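PDB 5JIP: cortical-lytic enzyme from Clostridium perfringens, which probably acts as a family 25 muramidase that cleaves cortical peptidoglycan during spore germination. Local coordinates for residues L82-I93 and W130-K141. Numbering follows the deposited sequence.
Sequences LDSAVIQADQFI and WIDRFRDRFEEK
Two neighbouring helices of the TIM-barrel-like family 25 domain, 83-100 and 124-142, meet through A85 and A89, whose small side chains are consistent with an 8.1 Å axis separation between the short segments at a crossing angle of -41°. A85 CB lies over the face of the five-membered ring of W130, 3.6 Å from its centroid, a CH-pi contact. A89 CB makes a second, over the centre of the F134 ring, 3.8 Å from its centroid. F134, its CG anti to the backbone N (chi1 -173°), is a knob in the hole formed by A85, Q88, A89 and F92, with F92 CD2 at its ring edge. Such packing joins successive outer helices around the barrel; on the inner side F92 touches strand 38-44 and F134 touches strand 111-113. At one end W130 NE1 donates to S84 OG at 2.9 Å, nearly straight (N-H...O 164°) and in the indole plane; S84 OG also bonds to D81 O. Q88 meets the indole edge, while its OE1 bonds to H74. On the partly exposed flank R137 forms a bidentate salt bridge with D90, NE to OD1 at 2.8 Å and NH2 to OD2 at 2.9 Å. V86 CG1 and K141 CE sandwich that guanidinium from opposite faces.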
ATOM      1  N   LEU A  82      -8.773  -2.902 -32.259  1.00 18.76           N
ATOM      2  CA  LEU A  82      -8.822  -2.798 -30.805  1.00 19.84           C
ATOM      3  C   LEU A  82     -10.251  -2.818 -30.266  1.00 15.25           C
ATOM      4  O   LEU A  82     -10.444  -3.114 -29.084  1.00 17.23           O
ATOM      5  CB  LEU A  82      -8.081  -1.536 -30.351  1.00 21.43           C
ATOM      6  CG  LEU A  82      -6.570  -1.518 -30.592  1.00 22.81           C
ATOM      7  CD1 LEU A  82      -6.028  -0.167 -30.157  1.00 32.74           C
ATOM      8  CD2 LEU A  82      -5.838  -2.647 -29.850  1.00 19.49           C
ATOM      9  N   ASP A  83     -11.261  -2.552 -31.105  1.00 16.00           N
ATOM     10  CA  ASP A  83     -12.642  -2.678 -30.652  1.00 16.92           C
ATOM     11  C   ASP A  83     -12.936  -4.086 -30.167  1.00 14.40           C
ATOM     12  O   ASP A  83     -13.818  -4.266 -29.328  1.00 15.24           O
ATOM     13  CB  ASP A  83     -13.646  -2.335 -31.762  1.00 20.89           C
ATOM     14  CG  ASP A  83     -13.609  -0.884 -32.156  1.00 30.93           C
ATOM     15  OD1 ASP A  83     -13.130  -0.072 -31.337  1.00 32.69           O
ATOM     16  OD2 ASP A  83     -14.067  -0.560 -33.273  1.00 33.26           O
ATOM     17  N   SER A  84     -12.259  -5.097 -30.720  1.00 15.22           N
ATOM     18  CA  SER A  84     -12.528  -6.469 -30.286  1.00 16.02           C
ATOM     19  C   SER A  84     -12.009  -6.729 -28.877  1.00  9.79           C
ATOM     20  O   SER A  84     -12.509  -7.643 -28.199  1.00 10.26           O
ATOM     21  CB  SER A  84     -11.909  -7.486 -31.257  1.00 15.29           C
ATOM     22  OG  SER A  84     -10.502  -7.432 -31.256  1.00 15.75           O
ATOM     23  N   ALA A  85     -11.043  -5.932 -28.411  1.00 12.80           N
ATOM     24  CA  ALA A  85     -10.603  -6.068 -27.024  1.00 10.26           C
ATOM     25  C   ALA A  85     -11.669  -5.559 -26.068  1.00 15.46           C
ATOM     26  O   ALA A  85     -11.909  -6.165 -25.011  1.00 10.94           O
ATOM     27  CB  ALA A  85      -9.285  -5.338 -26.806  1.00 10.19           C
ATOM     28  N   VAL A  86     -12.332  -4.458 -26.434  1.00 13.67           N
ATOM     29  CA  VAL A  86     -13.435  -3.945 -25.628  1.00 14.53           C
ATOM     30  C   VAL A  86     -14.596  -4.925 -25.644  1.00 15.90           C
ATOM     31  O   VAL A  86     -15.212  -5.194 -24.611  1.00 13.88           O
ATOM     32  CB  VAL A  86     -13.862  -2.557 -26.147  1.00 12.98           C
ATOM     33  CG1 VAL A  86     -15.065  -2.037 -25.398  1.00 14.07           C
ATOM     34  CG2 VAL A  86     -12.718  -1.583 -26.044  1.00 17.60           C
ATOM     35  N   ILE A  87     -14.929  -5.465 -26.819  1.00 13.50           N
ATOM     36  CA  ILE A  87     -16.035  -6.419 -26.906  1.00 12.02           C
ATOM     37  C   ILE A  87     -15.767  -7.640 -26.045  1.00 11.09           C
ATOM     38  O   ILE A  87     -16.650  -8.111 -25.314  1.00 11.16           O
ATOM     39  CB  ILE A  87     -16.284  -6.820 -28.367  1.00 13.75           C
ATOM     40  CG1 ILE A  87     -16.886  -5.633 -29.114  1.00 18.83           C
ATOM     41  CG2 ILE A  87     -17.165  -8.081 -28.453  1.00 17.90           C
ATOM     42  CD1 ILE A  87     -16.802  -5.790 -30.609  1.00 25.96           C
ATOM     43  N   GLN A  88     -14.570  -8.215 -26.162  1.00 12.61           N
ATOM     44  CA  GLN A  88     -14.281  -9.415 -25.394  1.00 11.91           C
ATOM     45  C   GLN A  88     -14.236  -9.113 -23.907  1.00  8.45           C
ATOM     46  O   GLN A  88     -14.734  -9.909 -23.104  1.00  8.03           O
ATOM     47  CB  GLN A  88     -12.989 -10.057 -25.862  1.00  9.09           C
ATOM     48  CG  GLN A  88     -13.187 -10.801 -27.184  1.00 14.18           C
ATOM     49  CD  GLN A  88     -11.920 -11.358 -27.745  1.00 13.15           C
ATOM     50  OE1 GLN A  88     -11.163 -12.060 -27.060  1.00  8.72           O
ATOM     51  NE2 GLN A  88     -11.686 -11.076 -29.021  1.00 10.26           N
ATOM     52  N   ALA A  89     -13.678  -7.963 -23.518  1.00 10.52           N
ATOM     53  CA  ALA A  89     -13.705  -7.612 -22.099  1.00 10.77           C
ATOM     54  C   ALA A  89     -15.139  -7.482 -21.594  1.00 12.19           C
ATOM     55  O   ALA A  89     -15.477  -7.981 -20.510  1.00 10.03           O
ATOM     56  CB  ALA A  89     -12.932  -6.319 -21.838  1.00 14.06           C
ATOM     57  N   ASP A  90     -16.009  -6.830 -22.367  1.00 12.16           N
ATOM     58  CA  ASP A  90     -17.393  -6.704 -21.931  1.00 11.59           C
ATOM     59  C   ASP A  90     -18.071  -8.064 -21.849  1.00  7.31           C
ATOM     60  O   ASP A  90     -18.892  -8.295 -20.960  1.00  9.71           O
ATOM     61  CB  ASP A  90     -18.179  -5.788 -22.871  1.00 13.31           C
ATOM     62  CG  ASP A  90     -17.862  -4.311 -22.666  1.00 16.32           C
ATOM     63  OD1 ASP A  90     -17.168  -3.938 -21.691  1.00 15.46           O
ATOM     64  OD2 ASP A  90     -18.318  -3.507 -23.489  1.00 15.89           O
ATOM     65  N   GLN A  91     -17.760  -8.969 -22.787  1.00  9.27           N
ATOM     66  CA  GLN A  91     -18.374 -10.299 -22.769  1.00 10.06           C
ATOM     67  C   GLN A  91     -17.922 -11.092 -21.553  1.00  7.48           C
ATOM     68  O   GLN A  91     -18.726 -11.774 -20.906  1.00  8.89           O
ATOM     69  CB  GLN A  91     -18.018 -11.056 -24.044  1.00 12.63           C
ATOM     70  CG  GLN A  91     -18.705 -10.527 -25.312  1.00 15.48           C
ATOM     71  CD  GLN A  91     -18.081 -11.073 -26.600  1.00 13.32           C
ATOM     72  OE1 GLN A  91     -16.905 -11.423 -26.632  1.00 15.01           O
ATOM     73  NE2 GLN A  91     -18.865 -11.130 -27.661  1.00 14.24           N
ATOM     74  N   PHE A  92     -16.627 -11.023 -21.246  1.00 10.09           N
ATOM     75  CA  PHE A  92     -16.072 -11.692 -20.076  1.00  8.91           C
ATOM     76  C   PHE A  92     -16.722 -11.183 -18.789  1.00 10.13           C
ATOM     77  O   PHE A  92     -17.112 -11.975 -17.921  1.00 10.03           O
ATOM     78  CB  PHE A  92     -14.562 -11.471 -20.091  1.00  9.85           C
ATOM     79  CG  PHE A  92     -13.794 -12.189 -19.004  1.00  7.38           C
ATOM     80  CD1 PHE A  92     -14.159 -13.454 -18.556  1.00  6.29           C
ATOM     81  CD2 PHE A  92     -12.667 -11.589 -18.457  1.00  9.04           C
ATOM     82  CE1 PHE A  92     -13.417 -14.094 -17.581  1.00  9.48           C
ATOM     83  CE2 PHE A  92     -11.928 -12.230 -17.482  1.00  5.33           C
ATOM     84  CZ  PHE A  92     -12.299 -13.478 -17.036  1.00  6.39           C
ATOM     85  N   ILE A  93     -16.868  -9.868 -18.671  1.00  7.22           N
ATOM     86  CA  ILE A  93     -17.516  -9.247 -17.515  1.00  9.03           C
ATOM     87  C   ILE A  93     -18.919  -9.805 -17.332  1.00  9.74           C
ATOM     88  O   ILE A  93     -19.358 -10.077 -16.214  1.00  9.77           O
ATOM     89  CB  ILE A  93     -17.532  -7.713 -17.692  1.00 13.01           C
ATOM     90  CG1 ILE A  93     -16.124  -7.165 -17.503  1.00  9.30           C
ATOM     91  CG2 ILE A  93     -18.514  -7.038 -16.715  1.00 11.72           C
ATOM     92  CD1 ILE A  93     -15.959  -5.733 -17.977  1.00 12.08           C
ATOM     93  N   TRP A 130      -3.513  -4.658 -27.835  1.00 11.32           N
ATOM     94  CA  TRP A 130      -4.796  -5.343 -27.682  1.00 11.97           C
ATOM     95  C   TRP A 130      -5.010  -5.800 -26.243  1.00  8.69           C
ATOM     96  O   TRP A 130      -6.068  -5.567 -25.658  1.00  9.42           O
ATOM     97  CB  TRP A 130      -4.871  -6.524 -28.651  1.00 10.59           C
ATOM     98  CG  TRP A 130      -6.214  -7.132 -28.709  1.00 12.19           C
ATOM     99  CD1 TRP A 130      -7.204  -6.878 -29.627  1.00 12.08           C
ATOM    100  CD2 TRP A 130      -6.752  -8.101 -27.803  1.00 10.90           C
ATOM    101  NE1 TRP A 130      -8.317  -7.624 -29.335  1.00 10.81           N
ATOM    102  CE2 TRP A 130      -8.064  -8.385 -28.221  1.00  7.34           C
ATOM    103  CE3 TRP A 130      -6.248  -8.758 -26.667  1.00 12.01           C
ATOM    104  CZ2 TRP A 130      -8.880  -9.322 -27.555  1.00 10.42           C
ATOM    105  CZ3 TRP A 130      -7.054  -9.665 -26.013  1.00  9.96           C
ATOM    106  CH2 TRP A 130      -8.357  -9.945 -26.463  1.00  9.85           C
ATOM    107  N   ILE A 131      -3.993  -6.425 -25.642  1.00 10.55           N
ATOM    108  CA  ILE A 131      -4.083  -6.837 -24.244  1.00 11.16           C
ATOM    109  C   ILE A 131      -4.325  -5.632 -23.345  1.00  8.13           C
ATOM    110  O   ILE A 131      -5.181  -5.652 -22.457  1.00  7.00           O
ATOM    111  CB  ILE A 131      -2.804  -7.578 -23.843  1.00  8.93           C
ATOM    112  CG1 ILE A 131      -2.666  -8.835 -24.682  1.00  9.06           C
ATOM    113  CG2 ILE A 131      -2.786  -7.838 -22.322  1.00  8.50           C
ATOM    114  CD1 ILE A 131      -1.328  -9.504 -24.498  1.00  9.93           C
ATOM    115  N   ASP A 132      -3.552  -4.569 -23.561  1.00  8.77           N
ATOM    116  CA  ASP A 132      -3.632  -3.368 -22.744  1.00  8.14           C
ATOM    117  C   ASP A 132      -5.018  -2.735 -22.830  1.00 11.24           C
ATOM    118  O   ASP A 132      -5.538  -2.214 -21.841  1.00 10.16           O
ATOM    119  CB  ASP A 132      -2.541  -2.408 -23.230  1.00 12.41           C
ATOM    120  CG  ASP A 132      -2.122  -1.389 -22.189  1.00 16.88           C
ATOM    121  OD1 ASP A 132      -2.339  -1.603 -20.978  1.00 13.40           O
ATOM    122  OD2 ASP A 132      -1.552  -0.364 -22.609  1.00 17.64           O
ATOM    123  N   ARG A 133      -5.634  -2.762 -24.018  1.00  8.60           N
ATOM    124  CA  ARG A 133      -6.974  -2.218 -24.155  1.00 12.56           C
ATOM    125  C   ARG A 133      -7.981  -3.072 -23.406  1.00  7.23           C
ATOM    126  O   ARG A 133      -8.896  -2.547 -22.757  1.00  9.84           O
ATOM    127  CB  ARG A 133      -7.350  -2.131 -25.642  1.00 12.76           C
ATOM    128  CG  ARG A 133      -8.818  -1.777 -25.898  1.00 15.59           C
ATOM    129  CD  ARG A 133      -9.182  -0.374 -25.408  1.00 22.67           C
ATOM    130  NE  ARG A 133      -8.342   0.639 -26.047  1.00 33.06           N
ATOM    131  CZ  ARG A 133      -8.645   1.270 -27.181  1.00 44.09           C
ATOM    132  NH1 ARG A 133      -7.806   2.176 -27.679  1.00 43.29           N
ATOM    133  NH2 ARG A 133      -9.781   1.009 -27.821  1.00 31.34           N
ATOM    134  N   PHE A 134      -7.840  -4.390 -23.519  1.00  8.79           N
ATOM    135  CA  PHE A 134      -8.688  -5.309 -22.760  1.00  8.46           C
ATOM    136  C   PHE A 134      -8.553  -5.027 -21.269  1.00  8.26           C
ATOM    137  O   PHE A 134      -9.550  -4.841 -20.562  1.00 10.30           O
ATOM    138  CB  PHE A 134      -8.300  -6.748 -23.088  1.00  8.78           C
ATOM    139  CG  PHE A 134      -9.233  -7.794 -22.488  1.00  7.87           C
ATOM    140  CD1 PHE A 134      -9.220  -8.077 -21.126  1.00  8.25           C
ATOM    141  CD2 PHE A 134     -10.108  -8.494 -23.295  1.00  8.67           C
ATOM    142  CE1 PHE A 134     -10.084  -9.042 -20.574  1.00  8.45           C
ATOM    143  CE2 PHE A 134     -10.970  -9.479 -22.750  1.00  5.73           C
ATOM    144  CZ  PHE A 134     -10.953  -9.740 -21.393  1.00  8.54           C
ATOM    145  N   ARG A 135      -7.317  -4.907 -20.794  1.00  8.90           N
ATOM    146  CA  ARG A 135      -7.080  -4.571 -19.390  1.00  8.53           C
ATOM    147  C   ARG A 135      -7.752  -3.252 -18.989  1.00 10.35           C
ATOM    148  O   ARG A 135      -8.389  -3.160 -17.927  1.00  8.30           O
ATOM    149  CB  ARG A 135      -5.575  -4.526 -19.138  1.00  7.61           C
ATOM    150  CG  ARG A 135      -5.164  -4.120 -17.731  1.00  9.10           C
ATOM    151  CD  ARG A 135      -4.742  -2.682 -17.669  1.00  8.93           C
ATOM    152  NE  ARG A 135      -3.478  -2.487 -18.388  1.00  8.61           N
ATOM    153  CZ  ARG A 135      -2.261  -2.546 -17.853  1.00 16.34           C
ATOM    154  NH1 ARG A 135      -2.107  -2.754 -16.559  1.00 12.18           N
ATOM    155  NH2 ARG A 135      -1.184  -2.365 -18.619  1.00 15.31           N
ATOM    156  N   ASP A 136      -7.605  -2.206 -19.810  1.00  9.58           N
ATOM    157  CA  ASP A 136      -8.195  -0.914 -19.457  1.00 11.81           C
ATOM    158  C   ASP A 136      -9.713  -1.006 -19.341  1.00  9.41           C
ATOM    159  O   ASP A 136     -10.316  -0.474 -18.398  1.00  9.27           O
ATOM    160  CB  ASP A 136      -7.809   0.160 -20.493  1.00 12.69           C
ATOM    161  CG  ASP A 136      -6.359   0.599 -20.388  1.00 16.67           C
ATOM    162  OD1 ASP A 136      -5.698   0.305 -19.368  1.00 12.60           O
ATOM    163  OD2 ASP A 136      -5.878   1.256 -21.334  1.00 20.62           O
ATOM    164  N   ARG A 137     -10.358  -1.637 -20.311  1.00  9.13           N
ATOM    165  CA  ARG A 137     -11.803  -1.802 -20.249  1.00  8.87           C
ATOM    166  C   ARG A 137     -12.204  -2.629 -19.043  1.00  9.73           C
ATOM    167  O   ARG A 137     -13.126  -2.266 -18.299  1.00  8.72           O
ATOM    168  CB  ARG A 137     -12.310  -2.460 -21.528  1.00  7.73           C
ATOM    169  CG  ARG A 137     -13.823  -2.641 -21.601  1.00 12.18           C
ATOM    170  CD  ARG A 137     -14.515  -1.302 -21.625  1.00 12.58           C
ATOM    171  NE  ARG A 137     -15.892  -1.446 -22.073  1.00 14.00           N
ATOM    172  CZ  ARG A 137     -16.628  -0.453 -22.554  1.00 22.69           C
ATOM    173  NH1 ARG A 137     -16.120   0.780 -22.639  1.00 21.12           N
ATOM    174  NH2 ARG A 137     -17.875  -0.703 -22.939  1.00 20.30           N
ATOM    175  N   PHE A 138     -11.533  -3.767 -18.846  1.00 10.17           N
ATOM    176  CA  PHE A 138     -11.930  -4.679 -17.775  1.00  7.49           C
ATOM    177  C   PHE A 138     -11.858  -4.002 -16.409  1.00  6.62           C
ATOM    178  O   PHE A 138     -12.819  -4.040 -15.626  1.00  8.05           O
ATOM    179  CB  PHE A 138     -11.061  -5.924 -17.770  1.00  6.93           C
ATOM    180  CG  PHE A 138     -11.554  -6.941 -16.796  1.00  6.62           C
ATOM    181  CD1 PHE A 138     -12.523  -7.845 -17.174  1.00  6.40           C
ATOM    182  CD2 PHE A 138     -11.133  -6.916 -15.463  1.00  6.00           C
ATOM    183  CE1 PHE A 138     -13.025  -8.752 -16.268  1.00  6.76           C
ATOM    184  CE2 PHE A 138     -11.637  -7.829 -14.546  1.00  6.72           C
ATOM    185  CZ  PHE A 138     -12.568  -8.741 -14.939  1.00  5.79           C
ATOM    186  N   GLU A 139     -10.732  -3.352 -16.122  1.00  8.75           N
ATOM    187  CA  GLU A 139     -10.522  -2.749 -14.810  1.00  7.78           C
ATOM    188  C   GLU A 139     -11.391  -1.514 -14.607  1.00 10.66           C
ATOM    189  O   GLU A 139     -11.896  -1.276 -13.510  1.00  9.06           O
ATOM    190  CB  GLU A 139      -9.038  -2.427 -14.636  1.00  7.01           C
ATOM    191  CG  GLU A 139      -8.193  -3.697 -14.663  1.00  6.22           C
ATOM    192  CD  GLU A 139      -6.767  -3.510 -14.167  1.00 11.12           C
ATOM    193  OE1 GLU A 139      -6.253  -2.365 -14.190  1.00 11.06           O
ATOM    194  OE2 GLU A 139      -6.137  -4.522 -13.758  1.00  7.99           O
ATOM    195  N   GLU A 140     -11.583  -0.724 -15.660  1.00  9.86           N
ATOM    196  CA  GLU A 140     -12.451   0.442 -15.568  1.00 13.26           C
ATOM    197  C   GLU A 140     -13.870   0.023 -15.192  1.00 16.15           C
ATOM    198  O   GLU A 140     -14.516   0.639 -14.338  1.00 10.01           O
ATOM    199  CB  GLU A 140     -12.392   1.175 -16.912  1.00 16.25           C
ATOM    200  CG  GLU A 140     -13.299   2.325 -17.065  1.00 21.37           C
ATOM    201  CD  GLU A 140     -14.027   2.253 -18.380  1.00 34.25           C
ATOM    202  OE1 GLU A 140     -13.374   2.060 -19.448  1.00 34.58           O
ATOM    203  OE2 GLU A 140     -15.260   2.347 -18.330  1.00 38.28           O
ATOM    204  N   LYS A 141     -14.350  -1.060 -15.786  1.00 14.21           N
ATOM    205  CA  LYS A 141     -15.727  -1.478 -15.613  1.00 13.08           C
ATOM    206  C   LYS A 141     -15.953  -2.229 -14.305  1.00 14.24           C
ATOM    207  O   LYS A 141     -17.046  -2.146 -13.740  1.00 13.12           O
ATOM    208  CB  LYS A 141     -16.145  -2.345 -16.795  1.00 13.02           C
ATOM    209  CG  LYS A 141     -16.335  -1.570 -18.097  1.00 17.28           C
ATOM    210  CD  LYS A 141     -17.636  -0.797 -18.094  1.00 20.70           C
ATOM    211  CE  LYS A 141     -17.799   0.026 -19.362  1.00 25.97           C
ATOM    212  NZ  LYS A 141     -19.081   0.762 -19.355  1.00 30.29           N
TER